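Local coordinates for protein glutathione S-transferase (PDB 2YCD) that probably conjugates glutathione to electrophilic compounds as a bacterial glutathione S-transferase, which may suit it to herbicide detoxification, at residues A[99-104]-A[109-114]; A[79-84]-A[90-95]. One frame throughout, in Å; residues are numbered along the deposited sequence. Where two conformers were deposited one is given.

Interaction 1. Residues A[99-104]-A[109-114]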
ATOM      1  N   GLY A  99       7.331 -15.797 -14.144  1.00 20.50           N
ATOM      2  CA  GLY A  99       5.910 -16.090 -14.184  1.00 23.54           C
ATOM      3  C   GLY A  99       4.978 -15.158 -13.435  1.00 22.72           C
ATOM      4  O   GLY A  99       3.756 -15.330 -13.494  1.00 26.29           O
ATOM      5  N   LEU A 100       5.531 -14.179 -12.729  1.00 14.63           N
ATOM      6  CA  LEU A 100       4.704 -13.231 -11.978  1.00 12.38           C
ATOM      7  C   LEU A 100       4.922 -11.760 -12.353  1.00 11.80           C
ATOM      8  O   LEU A 100       4.121 -10.901 -11.975  1.00 11.66           O
ATOM      9  CB  LEU A 100       4.908 -13.416 -10.470  1.00 10.26           C
ATOM     10  CG  LEU A 100       4.313 -14.704  -9.871  1.00 12.31           C
ATOM     11  CD1 LEU A 100       4.549 -14.782  -8.377  1.00 13.53           C
ATOM     12  CD2 LEU A 100       2.827 -14.818 -10.178  1.00 13.24           C
ATOM     13  N   LEU A 101       6.014 -11.467 -13.060  1.00 13.92           N
ATOM     14  CA  LEU A 101       6.270 -10.124 -13.581  1.00 15.02           C
ATOM     15  C   LEU A 101       6.734 -10.261 -15.024  1.00 18.52           C
ATOM     16  O   LEU A 101       7.528 -11.145 -15.336  1.00 21.16           O
ATOM     17  CB  LEU A 101       7.330  -9.408 -12.739  1.00 16.53           C
ATOM     18  CG  LEU A 101       6.924  -8.844 -11.376  1.00 20.25           C
ATOM     19  CD1 LEU A 101       8.129  -8.252 -10.654  1.00 23.30           C
ATOM     20  CD2 LEU A 101       5.804  -7.798 -11.496  1.00 22.13           C
ATOM     21  N   PRO A 102       6.214  -9.419 -15.922  1.00 17.07           N
ATOM     22  CA  PRO A 102       6.683  -9.548 -17.304  1.00 18.32           C
ATOM     23  C   PRO A 102       8.105  -9.014 -17.456  1.00 17.96           C
ATOM     24  O   PRO A 102       8.588  -8.227 -16.635  1.00 18.85           O
ATOM     25  CB  PRO A 102       5.674  -8.720 -18.099  1.00 22.19           C
ATOM     26  CG  PRO A 102       5.156  -7.706 -17.110  1.00 21.32           C
ATOM     27  CD  PRO A 102       5.173  -8.388 -15.768  1.00 15.08           C
ATOM     28  N   GLU A 103       8.783  -9.476 -18.502  1.00 26.12           N
ATOM     29  CA  GLU A 103      10.151  -9.055 -18.781  1.00 32.99           C
ATOM     30  C   GLU A 103      10.230  -7.642 -19.363  1.00 19.91           C
ATOM     31  O   GLU A 103      11.127  -6.873 -19.019  1.00 29.32           O
ATOM     32  CB  GLU A 103      10.829 -10.056 -19.720  1.00 41.82           C
ATOM     33  CG  GLU A 103      11.007 -11.439 -19.109  1.00 55.01           C
ATOM     34  CD  GLU A 103      11.853 -11.414 -17.845  1.00 48.36           C
ATOM     35  OE1 GLU A 103      12.609 -10.438 -17.648  1.00 60.67           O
ATOM     36  OE2 GLU A 103      11.760 -12.370 -17.046  1.00 65.21           O
ATOM     37  N   ASP A 104       9.286  -7.305 -20.235  1.00 20.58           N
ATOM     38  CA  ASP A 104       9.281  -5.979 -20.843  1.00 21.23           C
ATOM     39  C   ASP A 104       9.151  -4.912 -19.763  1.00 27.86           C
ATOM     40  O   ASP A 104       8.260  -4.991 -18.903  1.00 21.22           O
ATOM     41  CB  ASP A 104       8.141  -5.852 -21.841  1.00 24.81           C
ATOM     42  CG  ASP A 104       8.023  -4.451 -22.402  1.00 49.24           C
ATOM     43  OD1 ASP A 104       8.716  -4.152 -23.400  1.00 59.64           O
ATOM     44  OD2 ASP A 104       7.245  -3.648 -21.843  1.00 38.73           O
ATOM     45  N   ALA A 109       6.491  -2.121 -15.204  1.00  9.32           N
ATOM     46  CA  ALA A 109       6.181  -0.936 -14.419  1.00  9.18           C
ATOM     47  C   ALA A 109       4.680  -0.810 -14.194  1.00 10.42           C
ATOM     48  O   ALA A 109       4.241  -0.413 -13.102  1.00  9.02           O
ATOM     49  CB  ALA A 109       6.755   0.314 -15.111  1.00  9.79           C
ATOM     50  N   ARG A 110       3.877  -1.123 -15.209  1.00 10.08           N
ATOM     51  CA  ARG A 110       2.432  -1.078 -15.045  1.00 10.87           C
ATOM     52  C   ARG A 110       1.921  -2.186 -14.110  1.00  9.89           C
ATOM     53  O   ARG A 110       0.947  -1.981 -13.374  1.00 10.42           O
ATOM     54  CB  ARG A 110       1.723  -1.140 -16.400  1.00 13.44           C
ATOM     55  CG  ARG A 110       2.072   0.058 -17.284  1.00 15.13           C
ATOM     56  CD  ARG A 110       1.038   0.239 -18.381  1.00 27.96           C
ATOM     57  NE  ARG A 110       1.021  -0.914 -19.275  1.00 28.92           N
ATOM     58  CZ  ARG A 110       1.753  -1.015 -20.382  1.00 42.90           C
ATOM     59  NH1 ARG A 110       2.556  -0.022 -20.743  1.00 32.38           N
ATOM     60  NH2 ARG A 110       1.679  -2.109 -21.135  1.00 41.67           N
ATOM     61  N   THR A 111       2.570  -3.347 -14.124  1.00 10.11           N
ATOM     62  CA  THR A 111       2.209  -4.428 -13.214  1.00  9.06           C
ATOM     63  C   THR A 111       2.434  -3.964 -11.773  1.00  9.04           C
ATOM     64  O   THR A 111       1.582  -4.174 -10.896  1.00  8.67           O
ATOM     65  CB  THR A 111       3.032  -5.687 -13.520  1.00 10.58           C
ATOM     66  OG1 THR A 111       2.813  -6.068 -14.887  1.00 13.81           O
ATOM     67  CG2 THR A 111       2.595  -6.849 -12.625  1.00 10.33           C
ATOM     68  N   VAL A 112       3.568  -3.314 -11.527  1.00  8.98           N
ATOM     69  CA  VAL A 112       3.859  -2.775 -10.201  1.00  7.41           C
ATOM     70  C   VAL A 112       2.824  -1.699  -9.815  1.00  8.36           C
ATOM     71  O   VAL A 112       2.377  -1.659  -8.656  1.00  7.78           O
ATOM     72  CB  VAL A 112       5.321  -2.242 -10.146  1.00 10.73           C
ATOM     73  CG1 VAL A 112       5.596  -1.468  -8.861  1.00  9.71           C
ATOM     74  CG2 VAL A 112       6.307  -3.406 -10.308  1.00 12.48           C
ATOM     75  N   ALA A 113       2.417  -0.834 -10.751  1.00  7.42           N
ATOM     76  CA  ALA A 113       1.320   0.089 -10.465  1.00  7.71           C
ATOM     77  C   ALA A 113       0.078  -0.646  -9.910  1.00  8.83           C
ATOM     78  O   ALA A 113      -0.514  -0.219  -8.911  1.00  8.14           O
ATOM     79  CB  ALA A 113       0.962   0.932 -11.705  1.00  9.10           C
ATOM     80  N   TRP A 114      -0.313  -1.745 -10.552  1.00  7.28           N
ATOM     81  CA  TRP A 114      -1.502  -2.469 -10.114  1.00  7.60           C
ATOM     82  C   TRP A 114      -1.296  -3.195  -8.786  1.00  6.40           C
ATOM     83  O   TRP A 114      -2.250  -3.337  -8.023  1.00  7.80           O
ATOM     84  CB  TRP A 114      -2.017  -3.411 -11.226  1.00  7.19           C
ATOM     85  CG  TRP A 114      -2.811  -2.637 -12.249  1.00  8.02           C
ATOM     86  CD1 TRP A 114      -2.440  -2.344 -13.525  1.00 11.71           C
ATOM     87  CD2 TRP A 114      -4.082  -2.006 -12.040  1.00  9.37           C
ATOM     88  NE1 TRP A 114      -3.430  -1.592 -14.144  1.00 13.59           N
ATOM     89  CE2 TRP A 114      -4.448  -1.380 -13.246  1.00 10.65           C
ATOM     90  CE3 TRP A 114      -4.971  -1.969 -10.969  1.00  8.48           C
ATOM     91  CZ2 TRP A 114      -5.653  -0.670 -13.386  1.00 12.36           C
ATOM     92  CZ3 TRP A 114      -6.166  -1.256 -11.105  1.00  9.88           C
ATOM     93  CH2 TRP A 114      -6.500  -0.637 -12.305  1.00 11.33           C
TER
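L101 and P102 press on T111 where the linker of the glutathione transferase fold, running from the thioredoxin-like domain to the helical domain, lies back along the first turns of helix 105-135. One contact is methyl on methyl: L101 reaches T111 through one branch, its CD2 lying 3.5 Å from T111 CG2, and the leucine comes across the threonine at a slant. The other sets ring methylene on hydroxyl, with no bond between them. P102 meets the threonine end to end, its ring carbon CD standing 3.4 Å from T111 OG1. A proline fits here, since its rigid ring gives a nonpolar surface to the helix without a long side chain.

No hydrogen bond crosses between 99-104 and 109-114; the polar atoms are bonded within the helix and its lead-in or, for R110, to E171. D104 is the N-cap of helix 105-135, its OD2 bonded to R107 N, while P102 O accepts a bond from R108 NH1. R110 NH2 forms a salt bridge with E171 OE2.

Around the contact, L100 settles among helices 35-45, 86-96 and 176-185, and A109 packs on H92 of the second subunit.

Threonine suits its buried place because its two branches do different work. In T111 (chi1 -58°), CG2 stands anti to the backbone N and faces L101 CD2, whereas OG1 bonds to R107 O one turn earlier, so the buried hydroxyl is satisfied while still touching P102 CD.

Interaction 2. Residues A[79-84]-A[90-95]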
ATOM      1  N   GLY A  79      17.441 -17.777   4.670  1.00 19.00           N
ATOM      2  CA  GLY A  79      18.826 -17.485   5.010  1.00 22.09           C
ATOM      3  C   GLY A  79      18.892 -16.211   5.845  1.00 14.83           C
ATOM      4  O   GLY A  79      18.172 -16.079   6.847  1.00 21.03           O
ATOM      5  N   ASP A  80      19.741 -15.270   5.435  1.00 19.01           N
ATOM      6  CA  ASP A  80      19.951 -14.043   6.187  1.00 21.31           C
ATOM      7  C   ASP A  80      18.854 -13.028   5.947  1.00 18.53           C
ATOM      8  O   ASP A  80      18.779 -12.027   6.657  1.00 18.72           O
ATOM      9  CB  ASP A  80      21.293 -13.396   5.810  1.00 19.89           C
ATOM     10  CG  ASP A  80      22.493 -14.113   6.395  1.00 31.29           C
ATOM     11  OD1 ASP A  80      22.314 -14.941   7.296  1.00 29.71           O
ATOM     12  OD2 ASP A  80      23.619 -13.809   5.948  1.00 34.48           O
ATOM     13  N   LEU A  81      18.035 -13.266   4.929  1.00 16.39           N
ATOM     14  CA  LEU A  81      16.997 -12.305   4.556  1.00 15.39           C
ATOM     15  C   LEU A  81      15.742 -12.488   5.400  1.00 11.35           C
ATOM     16  O   LEU A  81      15.191 -13.586   5.479  1.00 13.09           O
ATOM     17  CB  LEU A  81      16.617 -12.446   3.076  1.00 14.63           C
ATOM     18  CG  LEU A  81      15.533 -11.476   2.573  1.00 17.48           C
ATOM     19  CD1 LEU A  81      15.951 -10.022   2.706  1.00 18.34           C
ATOM     20  CD2 LEU A  81      15.170 -11.780   1.133  1.00 21.33           C
ATOM     21  N   ILE A  82      15.322 -11.416   6.048  1.00 12.31           N
ATOM     22  CA  ILE A  82      14.025 -11.374   6.711  1.00 12.07           C
ATOM     23  C   ILE A  82      13.253 -10.213   6.091  1.00 11.27           C
ATOM     24  O   ILE A  82      13.750  -9.069   6.017  1.00 12.08           O
ATOM     25  CB  ILE A  82      14.153 -11.161   8.230  1.00 14.40           C
ATOM     26  CG1 ILE A  82      14.931 -12.321   8.858  1.00 21.63           C
ATOM     27  CG2 ILE A  82      12.767 -11.033   8.877  1.00 16.24           C
ATOM     28  CD1 ILE A  82      15.121 -12.209  10.355  1.00 34.30           C
ATOM     29  N   LEU A  83      12.043 -10.510   5.623  1.00 10.60           N
ATOM     30  CA  LEU A  83      11.161  -9.506   5.028  1.00  9.67           C
ATOM     31  C   LEU A  83       9.840  -9.499   5.741  1.00 10.04           C
ATOM     32  O   LEU A  83       9.413 -10.513   6.338  1.00 10.17           O
ATOM     33  CB  LEU A  83      10.870  -9.798   3.554  1.00 11.48           C
ATOM     34  CG  LEU A  83      12.013  -9.764   2.567  1.00 10.10           C
ATOM     35  CD1 LEU A  83      11.485 -10.194   1.200  1.00 12.36           C
ATOM     36  CD2 LEU A  83      12.542  -8.345   2.494  1.00 12.15           C
ATOM     37  N   PHE A  84       9.157  -8.364   5.651  1.00  9.23           N
ATOM     38  CA  PHE A  84       7.761  -8.275   6.045  1.00  8.07           C
ATOM     39  C   PHE A  84       7.030  -7.455   4.979  1.00  7.97           C
ATOM     40  O   PHE A  84       7.666  -6.981   4.024  1.00  8.15           O
ATOM     41  CB  PHE A  84       7.602  -7.749   7.482  1.00  9.13           C
ATOM     42  CG  PHE A  84       7.866  -6.289   7.637  1.00  9.14           C
ATOM     43  CD1 PHE A  84       9.162  -5.812   7.630  1.00 11.34           C
ATOM     44  CD2 PHE A  84       6.824  -5.394   7.795  1.00 10.08           C
ATOM     45  CE1 PHE A  84       9.426  -4.440   7.794  1.00 14.67           C
ATOM     46  CE2 PHE A  84       7.066  -4.026   7.949  1.00  9.69           C
ATOM     47  CZ  PHE A  84       8.370  -3.550   7.930  1.00 13.35           C
ATOM     48  N   VAL A  90       5.536 -10.705  -1.823  1.00  7.37           N
ATOM     49  CA  VAL A  90       5.128 -11.061  -3.178  1.00  8.04           C
ATOM     50  C   VAL A  90       6.040 -10.425  -4.222  1.00  7.56           C
ATOM     51  O   VAL A  90       6.493 -11.120  -5.139  1.00  8.66           O
ATOM     52  CB  VAL A  90       3.648 -10.733  -3.410  1.00  8.82           C
ATOM     53  CG1 VAL A  90       3.277 -10.874  -4.880  1.00  9.10           C
ATOM     54  CG2 VAL A  90       2.762 -11.644  -2.533  1.00  8.61           C
ATOM     55  N   MET A  91       6.402  -9.152  -4.041  1.00  7.95           N
ATOM     56  CA  MET A  91       7.327  -8.498  -4.968  0.79  9.35           C
ATOM     57  C   MET A  91       8.654  -9.248  -5.069  1.00  9.22           C
ATOM     58  O   MET A  91       9.158  -9.511  -6.159  1.00  9.70           O
ATOM     59  CB  MET A  91       7.580  -7.050  -4.536  0.79 10.44           C
ATOM     60  CG  MET A  91       8.410  -6.267  -5.536  0.79 10.00           C
ATOM     61  SD  MET A  91       7.506  -5.915  -7.052  0.79 10.19           S
ATOM     62  CE  MET A  91       6.622  -4.441  -6.562  0.79 15.23           C
ATOM     63  N   HIS A  92       9.228  -9.585  -3.919  1.00  8.15           N
ATOM     64  CA  HIS A  92      10.508 -10.292  -3.880  1.00  9.54           C
ATOM     65  C   HIS A  92      10.459 -11.640  -4.583  1.00  9.47           C
ATOM     66  O   HIS A  92      11.365 -11.977  -5.368  1.00 11.13           O
ATOM     67  CB  HIS A  92      10.980 -10.456  -2.428  1.00 10.02           C
ATOM     68  CG  HIS A  92      12.257 -11.228  -2.283  1.00  9.83           C
ATOM     69  ND1 HIS A  92      13.483 -10.705  -2.632  1.00 14.35           N
ATOM     70  CD2 HIS A  92      12.491 -12.483  -1.836  1.00 13.89           C
ATOM     71  CE1 HIS A  92      14.424 -11.601  -2.384  1.00 16.66           C
ATOM     72  NE2 HIS A  92      13.850 -12.690  -1.913  1.00 15.35           N
ATOM     73  N   ILE A  93       9.415 -12.406  -4.309  1.00  9.09           N
ATOM     74  CA  ILE A  93       9.209 -13.689  -4.978  1.00 10.23           C
ATOM     75  C   ILE A  93       9.116 -13.478  -6.495  1.00 11.65           C
ATOM     76  O   ILE A  93       9.756 -14.202  -7.274  1.00 12.43           O
ATOM     77  CB  ILE A  93       7.938 -14.376  -4.433  1.00  8.71           C
ATOM     78  CG1 ILE A  93       8.138 -14.734  -2.954  1.00 10.35           C
ATOM     79  CG2 ILE A  93       7.605 -15.657  -5.241  1.00 10.72           C
ATOM     80  CD1 ILE A  93       6.838 -15.021  -2.170  1.00  9.85           C
ATOM     81  N   ALA A  94       8.339 -12.483  -6.906  1.00 10.98           N
ATOM     82  CA  ALA A  94       8.116 -12.200  -8.321  1.00 11.96           C
ATOM     83  C   ALA A  94       9.369 -11.689  -9.036  1.00 14.21           C
ATOM     84  O   ALA A  94       9.490 -11.845 -10.255  1.00 16.89           O
ATOM     85  CB  ALA A  94       6.997 -11.181  -8.476  1.00 13.04           C
ATOM     86  N   GLN A  95      10.284 -11.058  -8.301  1.00 14.14           N
ATOM     87  CA  GLN A  95      11.486 -10.481  -8.909  1.00 17.07           C
ATOM     88  C   GLN A  95      12.556 -11.543  -9.162  1.00 21.14           C
ATOM     89  O   GLN A  95      13.427 -11.359 -10.016  1.00 25.52           O
ATOM     90  CB  GLN A  95      12.062  -9.354  -8.033  1.00 18.56           C
ATOM     91  CG  GLN A  95      11.202  -8.087  -7.924  1.00 20.81           C
ATOM     92  CD  GLN A  95      11.325  -7.148  -9.122  1.00 34.59           C
ATOM     93  OE1 GLN A  95      12.104  -7.392 -10.040  1.00 30.30           O
ATOM     94  NE2 GLN A  95      10.546  -6.067  -9.111  1.00 34.68           N
TER
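The carbonyl oxygen of H92, whose ring meets L81 and L83, is gripped twice near the end of helix 86-96: it is hydrogen-bonded to H96 ND1 and takes a weak bond from Q95 N at 3.3 Å. The imidazole itself reaches out from the helix to the strand, CG anti to the backbone N (chi1 177°).

There it meets two leucines. L81 sends its CD2 methyl over one face of the ring, 3.4 Å from H92 NE2, the two side chains arriving from opposite directions. L83 crosses the histidine at about a right angle, and its CD1 lies 3.7 Å from H92 CB and obliquely to the ring. Leucines suit these alternate strand positions: both point to the helix, and the L83 and H92 side chains together fill the 9.0 Å between L83 CA and H92 CA. Histidine offers a flat surface for a methyl, and its ring also meets that of H96, with planes at about 55°.

The contact belongs to the last strand and following helix of the thioredoxin-like domain. Strand 81-84 is an edge strand of the sheet within this chain, pairing antiparallel with 75-78, while helix 86-96 packs its other faces on helices 35-45, 105-135 and 176-185; L106 and A109 of the second subunit touch L81 and L83 respectively.

In the fold
Both contacts are buried, yet neither is near the centre of the chain, and both touch the second subunit. Interaction 2 joins strand 81-84 to helix 86-96 inside the thioredoxin-like domain; interaction 1 comes next in the chain, folding the linker onto helix 105-135. Helix 86-96 connects them: A94 packs on L100 and L101, and M91 on V112. Their chemistry differs with place. Methyls against an imidazole make interaction 2, between sheet and helix, whereas interaction 1 sets a leucine methyl and a proline ring against a threonine whose hydroxyl is bonded within its own helix. Across the dimer they meet again, W114 of one subunit meeting F84 of the other edge-to-face.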